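Long-range contact in uncharacterized protein (Methylibium petroleiphilum, PDB 3PL0), which is uncharacterised but probably works as an iron-dependent dioxygenase of the cupin superfamily, built on a double-stranded beta-helix: residues A[141-153]-A[236-250]. Sequence-based numbering, arbitrary orientation.
Sequences RWYIEAHPFRIDT and AHRDTLVLTYRSGGF
Strands 141-152 and 237-246 run antiparallel, side by side, through the large sheet of the double-stranded beta-helix, with Tyr143 and Arg246 forming the hydrogen-bonded pair at one end and Ile151 and Arg238 the last at the other. Strand 65-77 flanks the first of them and strand 172-181 the second. On the face turned to helix 118-134, Tyr245 sends its edge against the indole face of Trp142, Tyr245 CD2 lying 3.7 Å from Trp142 CG with the planes at 89°. Ile144 lays CG1 over the Tyr245 ring and brings CD1 to 3.4 Å from Tyr245 CE2. Farther along this face, Arg150 takes Asp239 side-on: NE reaches OD1 at 2.7 Å and NH2 reaches OD2 at 2.8 Å, both nearly straight, in the guanidinium plane and on syn lone pairs. A bend at chi3 (-68°) folds the guanidinium back so that it also lies flat on the His237 ring, centres 3.7 Å apart; its NH1 pairs with Glu51. With an alanine in place of Arg150, Asp239 would probably lose its charged mate and His237 the cover on one face of its ring. Across the sheet, where the chain turns at Gly248, Gly249 CA sits over the Tyr143 ring, 3.5 Å from its centroid, and Phe250 receives both the CB and the ring edge of Tyr143 on its face. On that same face a water joins His147 NE2 (3.1 Å) to Thr244 OG1 (2.9 Å), and Glu145 OE1 bonds His70 and His90, whose rings also pack against His147. Backbone bonds thus join the strands, each face adds an edge-to-face aromatic pair near Trp142 and Tyr143, and one carboxylate shared by two imidazoles probably fixes their rotation.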
ATOM      1  N   ARG A 141       6.215 -10.765  15.725  1.00 34.90           N
ATOM      2  CA  ARG A 141       6.079 -11.176  14.318  1.00 35.32           C
ATOM      3  C   ARG A 141       5.040 -10.346  13.596  1.00 29.88           C
ATOM      4  O   ARG A 141       3.935 -10.186  14.079  1.00 33.44           O
ATOM      5  CB  ARG A 141       5.638 -12.640  14.163  1.00 36.19           C
ATOM      6  CG  ARG A 141       6.569 -13.697  14.712  1.00 48.35           C
ATOM      7  CD  ARG A 141       6.015 -15.065  14.388  1.00 58.08           C
ATOM      8  NE  ARG A 141       6.721 -16.147  15.069  1.00 81.96           N
ATOM      9  CZ  ARG A 141       7.843 -16.732  14.635  1.00 93.71           C
ATOM     10  NH1 ARG A 141       8.431 -16.340  13.499  1.00 94.71           N
ATOM     11  NH2 ARG A 141       8.388 -17.719  15.355  1.00 99.69           N
ATOM     12  N   TRP A 142       5.386  -9.837  12.429  1.00 28.35           N
ATOM     13  CA  TRP A 142       4.414  -9.285  11.514  1.00 27.21           C
ATOM     14  C   TRP A 142       4.101 -10.260  10.378  1.00 27.90           C
ATOM     15  O   TRP A 142       4.993 -10.874   9.793  1.00 32.48           O
ATOM     16  CB  TRP A 142       4.942  -7.980  10.848  1.00 26.91           C
ATOM     17  CG  TRP A 142       5.017  -6.738  11.721  1.00 27.00           C
ATOM     18  CD1 TRP A 142       6.122  -5.980  11.973  1.00 27.03           C
ATOM     19  CD2 TRP A 142       3.938  -6.104  12.386  1.00 24.47           C
ATOM     20  NE1 TRP A 142       5.796  -4.912  12.767  1.00 30.44           N
ATOM     21  CE2 TRP A 142       4.459  -4.981  13.056  1.00 28.36           C
ATOM     22  CE3 TRP A 142       2.579  -6.401  12.516  1.00 29.44           C
ATOM     23  CZ2 TRP A 142       3.653  -4.111  13.802  1.00 27.98           C
ATOM     24  CZ3 TRP A 142       1.784  -5.546  13.259  1.00 30.41           C
ATOM     25  CH2 TRP A 142       2.324  -4.420  13.891  1.00 31.12           C
ATOM     26  N   TYR A 143       2.827 -10.343  10.043  1.00 26.72           N
ATOM     27  CA  TYR A 143       2.347 -11.029   8.870  1.00 26.88           C
ATOM     28  C   TYR A 143       2.016  -9.968   7.841  1.00 27.56           C
ATOM     29  O   TYR A 143       1.119  -9.124   8.056  1.00 29.71           O
ATOM     30  CB  TYR A 143       1.113 -11.855   9.204  1.00 28.94           C
ATOM     31  CG  TYR A 143       1.441 -12.883  10.259  1.00 30.45           C
ATOM     32  CD1 TYR A 143       1.449 -12.548  11.597  1.00 32.11           C
ATOM     33  CD2 TYR A 143       1.839 -14.180   9.902  1.00 34.60           C
ATOM     34  CE1 TYR A 143       1.803 -13.510  12.586  1.00 36.14           C
ATOM     35  CE2 TYR A 143       2.172 -15.114  10.846  1.00 38.91           C
ATOM     36  CZ  TYR A 143       2.163 -14.771  12.187  1.00 40.82           C
ATOM     37  OH  TYR A 143       2.496 -15.692  13.134  1.00 48.25           O
ATOM     38  N   ILE A 144       2.774 -10.005   6.751  1.00 27.06           N
ATOM     39  CA  ILE A 144       2.835  -8.940   5.729  1.00 25.29           C
ATOM     40  C   ILE A 144       2.262  -9.473   4.423  1.00 27.34           C
ATOM     41  O   ILE A 144       2.708 -10.521   3.912  1.00 27.76           O
ATOM     42  CB  ILE A 144       4.320  -8.502   5.469  1.00 24.26           C
ATOM     43  CG1 ILE A 144       4.979  -8.071   6.785  1.00 28.13           C
ATOM     44  CG2 ILE A 144       4.422  -7.430   4.369  1.00 25.44           C
ATOM     45  CD1 ILE A 144       6.461  -7.746   6.664  1.00 28.75           C
ATOM     46  N   GLU A 145       1.325  -8.743   3.846  1.00 25.05           N
ATOM     47  CA  GLU A 145       0.923  -8.993   2.458  1.00 28.06           C
ATOM     48  C   GLU A 145       1.385  -7.831   1.559  1.00 26.77           C
ATOM     49  O   GLU A 145       1.379  -6.681   1.986  1.00 24.61           O
ATOM     50  CB  GLU A 145      -0.584  -9.187   2.356  1.00 27.06           C
ATOM     51  CG  GLU A 145      -1.129 -10.314   3.258  1.00 34.87           C
ATOM     52  CD  GLU A 145      -2.584 -10.729   2.974  1.00 43.41           C
ATOM     53  OE1 GLU A 145      -2.942 -10.952   1.790  1.00 45.24           O
ATOM     54  OE2 GLU A 145      -3.357 -10.884   3.959  1.00 41.59           O
ATOM     55  N   ALA A 146       1.841  -8.160   0.354  1.00 24.74           N
ATOM     56  CA  ALA A 146       2.273  -7.164  -0.603  1.00 25.91           C
ATOM     57  C   ALA A 146       1.341  -7.221  -1.808  1.00 26.79           C
ATOM     58  O   ALA A 146       1.142  -8.293  -2.372  1.00 26.88           O
ATOM     59  CB  ALA A 146       3.675  -7.425  -1.023  1.00 25.33           C
ATOM     60  N   HIS A 147       0.800  -6.071  -2.216  1.00 23.57           N
ATOM     61  CA  HIS A 147      -0.071  -6.005  -3.380  1.00 25.22           C
ATOM     62  C   HIS A 147       0.400  -4.897  -4.336  1.00 26.00           C
ATOM     63  O   HIS A 147      -0.011  -3.731  -4.198  1.00 27.27           O
ATOM     64  CB  HIS A 147      -1.473  -5.649  -2.917  1.00 26.37           C
ATOM     65  CG  HIS A 147      -2.072  -6.595  -1.940  1.00 28.17           C
ATOM     66  ND1 HIS A 147      -2.915  -7.600  -2.336  1.00 29.26           N
ATOM     67  CD2 HIS A 147      -1.983  -6.679  -0.590  1.00 26.11           C
ATOM     68  CE1 HIS A 147      -3.316  -8.276  -1.271  1.00 35.46           C
ATOM     69  NE2 HIS A 147      -2.760  -7.739  -0.201  1.00 29.81           N
ATOM     70  N   PRO A 148       1.259  -5.227  -5.288  1.00 24.72           N
ATOM     71  CA  PRO A 148       1.582  -4.241  -6.325  1.00 25.69           C
ATOM     72  C   PRO A 148       0.419  -4.097  -7.286  1.00 25.81           C
ATOM     73  O   PRO A 148      -0.169  -5.115  -7.700  1.00 26.61           O
ATOM     74  CB  PRO A 148       2.762  -4.846  -7.056  1.00 25.14           C
ATOM     75  CG  PRO A 148       2.680  -6.333  -6.779  1.00 22.34           C
ATOM     76  CD  PRO A 148       2.066  -6.457  -5.416  1.00 29.53           C
ATOM     77  N   PHE A 149       0.088  -2.865  -7.623  1.00 26.89           N
ATOM     78  CA  PHE A 149      -1.074  -2.564  -8.446  1.00 25.11           C
ATOM     79  C   PHE A 149      -0.694  -1.695  -9.618  1.00 24.65           C
ATOM     80  O   PHE A 149       0.087  -0.768  -9.451  1.00 23.35           O
ATOM     81  CB  PHE A 149      -2.081  -1.746  -7.663  1.00 23.89           C
ATOM     82  CG  PHE A 149      -2.906  -2.529  -6.692  1.00 26.87           C
ATOM     83  CD1 PHE A 149      -3.878  -3.413  -7.123  1.00 27.55           C
ATOM     84  CD2 PHE A 149      -2.729  -2.354  -5.324  1.00 25.36           C
ATOM     85  CE1 PHE A 149      -4.658  -4.119  -6.206  1.00 33.29           C
ATOM     86  CE2 PHE A 149      -3.504  -3.043  -4.413  1.00 30.60           C
ATOM     87  CZ  PHE A 149      -4.485  -3.925  -4.853  1.00 32.22           C
ATOM     88  N   ARG A 150      -1.346  -1.916 -10.762  1.00 24.48           N
ATOM     89  CA  ARG A 150      -1.472  -0.880 -11.799  1.00 26.67           C
ATOM     90  C   ARG A 150      -2.924  -0.770 -12.179  1.00 26.18           C
ATOM     91  O   ARG A 150      -3.567  -1.759 -12.487  1.00 27.90           O
ATOM     92  CB  ARG A 150      -0.671  -1.207 -13.046  1.00 28.47           C
ATOM     93  CG  ARG A 150      -1.022  -0.330 -14.283  1.00 31.49           C
ATOM     94  CD  ARG A 150      -0.048  -0.467 -15.413  1.00 30.20           C
ATOM     95  NE  ARG A 150       1.243   0.085 -15.074  1.00 28.81           N
ATOM     96  CZ  ARG A 150       2.338   0.011 -15.822  1.00 31.61           C
ATOM     97  NH1 ARG A 150       2.345  -0.552 -17.039  1.00 34.11           N
ATOM     98  NH2 ARG A 150       3.438   0.576 -15.376  1.00 30.82           N
ATOM     99  N   ILE A 151      -3.429   0.446 -12.173  1.00 24.76           N
ATOM    100  CA  ILE A 151      -4.771   0.725 -12.634  1.00 24.43           C
ATOM    101  C   ILE A 151      -4.597   1.491 -13.951  1.00 26.81           C
ATOM    102  O   ILE A 151      -3.946   2.536 -13.982  1.00 24.30           O
ATOM    103  CB  ILE A 151      -5.545   1.577 -11.636  1.00 24.19           C
ATOM    104  CG1 ILE A 151      -5.592   0.976 -10.235  1.00 30.87           C
ATOM    105  CG2 ILE A 151      -6.981   1.767 -12.094  1.00 26.34           C
ATOM    106  CD1 ILE A 151      -6.247  -0.382 -10.133  1.00 32.72           C
ATOM    107  N   ASP A 152      -5.209   0.976 -15.013  1.00 26.57           N
ATOM    108  CA  ASP A 152      -5.033   1.497 -16.375  1.00 28.91           C
ATOM    109  C   ASP A 152      -6.377   1.962 -16.914  1.00 29.64           C
ATOM    110  O   ASP A 152      -7.372   1.220 -16.860  1.00 32.22           O
ATOM    111  CB  ASP A 152      -4.472   0.392 -17.271  1.00 30.04           C
ATOM    112  CG  ASP A 152      -3.832   0.923 -18.527  1.00 35.51           C
ATOM    113  OD1 ASP A 152      -4.427   1.774 -19.207  1.00 33.43           O
ATOM    114  OD2 ASP A 152      -2.722   0.479 -18.841  1.00 46.22           O
ATOM    115  N   THR A 153      -6.399   3.189 -17.433  1.00 26.73           N
ATOM    116  CA  THR A 153      -7.612   3.806 -17.936  1.00 25.74           C
ATOM    117  C   THR A 153      -7.884   3.387 -19.404  1.00 25.92           C
ATOM    118  O   THR A 153      -8.774   3.912 -20.041  1.00 28.37           O
ATOM    119  CB  THR A 153      -7.555   5.350 -17.793  1.00 26.56           C
ATOM    120  OG1 THR A 153      -6.544   5.874 -18.655  1.00 27.73           O
ATOM    121  CG2 THR A 153      -7.214   5.799 -16.320  1.00 26.44           C
ATOM    122  N   ALA A 236      -1.845   5.699 -19.901  1.00 35.24           N
ATOM    123  CA  ALA A 236      -2.553   6.408 -18.878  1.00 31.67           C
ATOM    124  C   ALA A 236      -2.835   5.449 -17.723  1.00 30.24           C
ATOM    125  O   ALA A 236      -3.812   4.724 -17.741  1.00 30.81           O
ATOM    126  CB  ALA A 236      -3.843   7.005 -19.458  1.00 30.74           C
ATOM    127  N   HIS A 237      -1.972   5.447 -16.717  1.00 26.24           N
ATOM    128  CA  HIS A 237      -2.141   4.548 -15.576  1.00 28.82           C
ATOM    129  C   HIS A 237      -1.480   5.086 -14.303  1.00 27.51           C
ATOM    130  O   HIS A 237      -0.730   6.072 -14.330  1.00 23.97           O
ATOM    131  CB  HIS A 237      -1.506   3.199 -15.919  1.00 27.85           C
ATOM    132  CG  HIS A 237      -0.064   3.305 -16.293  1.00 27.87           C
ATOM    133  ND1 HIS A 237       0.383   3.171 -17.591  1.00 42.73           N
ATOM    134  CD2 HIS A 237       1.034   3.576 -15.542  1.00 35.83           C
ATOM    135  CE1 HIS A 237       1.694   3.346 -17.624  1.00 36.09           C
ATOM    136  NE2 HIS A 237       2.112   3.606 -16.397  1.00 36.26           N
ATOM    137  N   ARG A 238      -1.782   4.431 -13.191  1.00 25.83           N
ATOM    138  CA  ARG A 238      -1.151   4.757 -11.906  1.00 25.33           C
ATOM    139  C   ARG A 238      -0.716   3.447 -11.248  1.00 25.39           C
ATOM    140  O   ARG A 238      -1.500   2.478 -11.166  1.00 26.75           O
ATOM    141  CB  ARG A 238      -2.129   5.520 -11.022  1.00 26.14           C
ATOM    142  CG  ARG A 238      -1.642   5.818  -9.608  1.00 26.07           C
ATOM    143  CD  ARG A 238      -2.608   6.785  -8.982  1.00 27.70           C
ATOM    144  NE  ARG A 238      -2.241   7.207  -7.633  1.00 25.32           N
ATOM    145  CZ  ARG A 238      -2.637   6.620  -6.513  1.00 24.96           C
ATOM    146  NH1 ARG A 238      -3.411   5.567  -6.533  1.00 26.35           N
ATOM    147  NH2 ARG A 238      -2.308   7.135  -5.355  1.00 26.64           N
ATOM    148  N   ASP A 239       0.493   3.475 -10.718  1.00 23.69           N
ATOM    149  CA  ASP A 239       1.161   2.371 -10.075  1.00 23.01           C
ATOM    150  C   ASP A 239       1.399   2.665  -8.624  1.00 24.73           C
ATOM    151  O   ASP A 239       1.925   3.721  -8.292  1.00 24.47           O
ATOM    152  CB  ASP A 239       2.546   2.165 -10.717  1.00 24.56           C
ATOM    153  CG  ASP A 239       2.448   1.760 -12.202  1.00 31.12           C
ATOM    154  OD1 ASP A 239       1.431   1.169 -12.569  1.00 28.83           O
ATOM    155  OD2 ASP A 239       3.391   2.009 -12.969  1.00 26.21           O
ATOM    156  N   THR A 240       1.038   1.695  -7.782  1.00 23.00           N
ATOM    157  CA  THR A 240       1.214   1.744  -6.339  1.00 21.51           C
ATOM    158  C   THR A 240       1.638   0.347  -5.840  1.00 22.73           C
ATOM    159  O   THR A 240       1.546  -0.704  -6.568  1.00 23.04           O
ATOM    160  CB  THR A 240      -0.089   2.123  -5.634  1.00 22.52           C
ATOM    161  OG1 THR A 240      -1.170   1.317  -6.125  1.00 24.07           O
ATOM    162  CG2 THR A 240      -0.431   3.578  -5.813  1.00 23.83           C
ATOM    163  N   LEU A 241       2.110   0.334  -4.601  1.00 24.43           N
ATOM    164  CA  LEU A 241       2.384  -0.883  -3.852  1.00 24.56           C
ATOM    165  C   LEU A 241       1.734  -0.767  -2.505  1.00 23.64           C
ATOM    166  O   LEU A 241       2.104   0.133  -1.757  1.00 24.49           O
ATOM    167  CB  LEU A 241       3.873  -1.032  -3.634  1.00 25.81           C
ATOM    168  CG  LEU A 241       4.304  -2.225  -2.777  1.00 26.58           C
ATOM    169  CD1 LEU A 241       3.899  -3.585  -3.397  1.00 22.92           C
ATOM    170  CD2 LEU A 241       5.811  -2.135  -2.583  1.00 20.95           C
ATOM    171  N   VAL A 242       0.814  -1.671  -2.172  1.00 23.54           N
ATOM    172  CA  VAL A 242       0.197  -1.684  -0.847  1.00 24.88           C
ATOM    173  C   VAL A 242       0.805  -2.804  -0.002  1.00 26.16           C
ATOM    174  O   VAL A 242       0.837  -3.973  -0.427  1.00 27.78           O
ATOM    175  CB  VAL A 242      -1.327  -1.846  -0.931  1.00 23.47           C
ATOM    176  CG1 VAL A 242      -1.962  -1.968   0.501  1.00 26.15           C
ATOM    177  CG2 VAL A 242      -1.937  -0.659  -1.754  1.00 27.28           C
ATOM    178  N   LEU A 243       1.316  -2.452   1.170  1.00 22.43           N
ATOM    179  CA  LEU A 243       1.888  -3.425   2.107  1.00 22.08           C
ATOM    180  C   LEU A 243       1.038  -3.395   3.363  1.00 25.45           C
ATOM    181  O   LEU A 243       0.752  -2.303   3.908  1.00 27.21           O
ATOM    182  CB  LEU A 243       3.351  -3.092   2.445  1.00 21.45           C
ATOM    183  CG  LEU A 243       4.403  -3.018   1.316  1.00 25.22           C
ATOM    184  CD1 LEU A 243       5.771  -2.439   1.792  1.00 24.35           C
ATOM    185  CD2 LEU A 243       4.586  -4.369   0.657  1.00 25.78           C
ATOM    186  N   THR A 244       0.585  -4.553   3.828  1.00 22.06           N
ATOM    187  CA  THR A 244      -0.169  -4.581   5.035  1.00 22.19           C
ATOM    188  C   THR A 244       0.599  -5.366   6.089  1.00 27.06           C
ATOM    189  O   THR A 244       1.234  -6.391   5.793  1.00 24.82           O
ATOM    190  CB  THR A 244      -1.566  -5.179   4.837  1.00 25.49           C
ATOM    191  OG1 THR A 244      -1.449  -6.543   4.453  1.00 27.56           O
ATOM    192  CG2 THR A 244      -2.336  -4.411   3.792  1.00 26.21           C
ATOM    193  N   TYR A 245       0.522  -4.885   7.319  1.00 27.18           N
ATOM    194  CA  TYR A 245       1.153  -5.534   8.445  1.00 27.10           C
ATOM    195  C   TYR A 245       0.091  -5.886   9.480  1.00 29.11           C
ATOM    196  O   TYR A 245      -0.709  -5.019   9.908  1.00 27.71           O
ATOM    197  CB  TYR A 245       2.198  -4.595   9.073  1.00 28.81           C
ATOM    198  CG  TYR A 245       3.398  -4.331   8.193  1.00 25.09           C
ATOM    199  CD1 TYR A 245       3.270  -3.575   7.024  1.00 27.31           C
ATOM    200  CD2 TYR A 245       4.653  -4.831   8.527  1.00 24.84           C
ATOM    201  CE1 TYR A 245       4.353  -3.343   6.204  1.00 27.81           C
ATOM    202  CE2 TYR A 245       5.753  -4.598   7.731  1.00 27.27           C
ATOM    203  CZ  TYR A 245       5.597  -3.865   6.550  1.00 26.70           C
ATOM    204  OH  TYR A 245       6.697  -3.641   5.766  1.00 30.36           O
ATOM    205  N   ARG A 246       0.112  -7.142   9.924  1.00 28.27           N
ATOM    206  CA  ARG A 246      -0.880  -7.620  10.876  1.00 27.20           C
ATOM    207  C   ARG A 246      -0.240  -8.507  11.947  1.00 30.35           C
ATOM    208  O   ARG A 246       0.588  -9.370  11.624  1.00 27.27           O
ATOM    209  CB  ARG A 246      -1.965  -8.378  10.125  1.00 29.35           C
ATOM    210  CG  ARG A 246      -3.209  -8.743  10.996  1.00 30.09           C
ATOM    211  CD  ARG A 246      -4.375  -9.188  10.126  1.00 34.81           C
ATOM    212  NE  ARG A 246      -5.592  -9.297  10.921  1.00 36.12           N
ATOM    213  CZ  ARG A 246      -5.904 -10.354  11.667  1.00 44.48           C
ATOM    214  NH1 ARG A 246      -5.098 -11.401  11.722  1.00 45.21           N
ATOM    215  NH2 ARG A 246      -7.015 -10.363  12.375  1.00 46.90           N
ATOM    216  N   SER A 247      -0.619  -8.262  13.207  1.00 29.94           N
ATOM    217  CA  SER A 247      -0.244  -9.083  14.354  1.00 31.44           C
ATOM    218  C   SER A 247      -1.096 -10.332  14.414  1.00 32.31           C
ATOM    219  O   SER A 247      -2.242 -10.284  14.017  1.00 31.25           O
ATOM    220  CB  SER A 247      -0.516  -8.299  15.636  1.00 31.76           C
ATOM    221  OG  SER A 247      -0.071  -9.033  16.761  1.00 35.51           O
ATOM    222  N   GLY A 248      -0.547 -11.435  14.927  1.00 35.21           N
ATOM    223  CA  GLY A 248      -1.311 -12.662  15.217  1.00 37.42           C
ATOM    224  C   GLY A 248      -1.342 -13.634  14.043  1.00 38.72           C
ATOM    225  O   GLY A 248      -1.029 -14.828  14.170  1.00 40.35           O
ATOM    226  N   GLY A 249      -1.698 -13.129  12.880  1.00 36.83           N
ATOM    227  CA  GLY A 249      -1.627 -13.922  11.665  1.00 34.80           C
ATOM    228  C   GLY A 249      -2.110 -13.085  10.498  1.00 35.25           C
ATOM    229  O   GLY A 249      -2.530 -11.926  10.665  1.00 33.08           O
ATOM    230  N   PHE A 250      -2.108 -13.686   9.326  1.00 34.00           N
ATOM    231  CA  PHE A 250      -2.784 -13.067   8.170  1.00 36.33           C
ATOM    232  C   PHE A 250      -4.285 -13.033   8.417  1.00 40.36           C
ATOM    233  O   PHE A 250      -4.817 -13.920   9.089  1.00 41.27           O
ATOM    234  CB  PHE A 250      -2.508 -13.862   6.910  1.00 33.76           C
ATOM    235  CG  PHE A 250      -1.094 -13.905   6.544  1.00 38.78           C
ATOM    236  CD1 PHE A 250      -0.474 -12.776   6.019  1.00 36.74           C
ATOM    237  CD2 PHE A 250      -0.349 -15.041   6.745  1.00 40.08           C
ATOM    238  CE1 PHE A 250       0.854 -12.806   5.676  1.00 34.45           C
ATOM    239  CE2 PHE A 250       0.974 -15.069   6.392  1.00 38.04           C
ATOM    240  CZ  PHE A 250       1.586 -13.933   5.868  1.00 39.01           C
TER
HETATM  241  O   HOH W   1       2.436 -11.635  15.504  1.00 31.40           O
HETATM  242  O   HOH W   2      -1.244  -8.283   6.588  1.00 28.86           O
HETATM  243  O   HOH W   3      -3.591  -7.308   2.723  1.00 34.71           O
HETATM  244  O   HOH W   4      -3.197   3.303 -20.806  1.00 34.59           O
HETATM  245  O   HOH W   5      -0.555   2.432 -19.689  1.00 49.82           O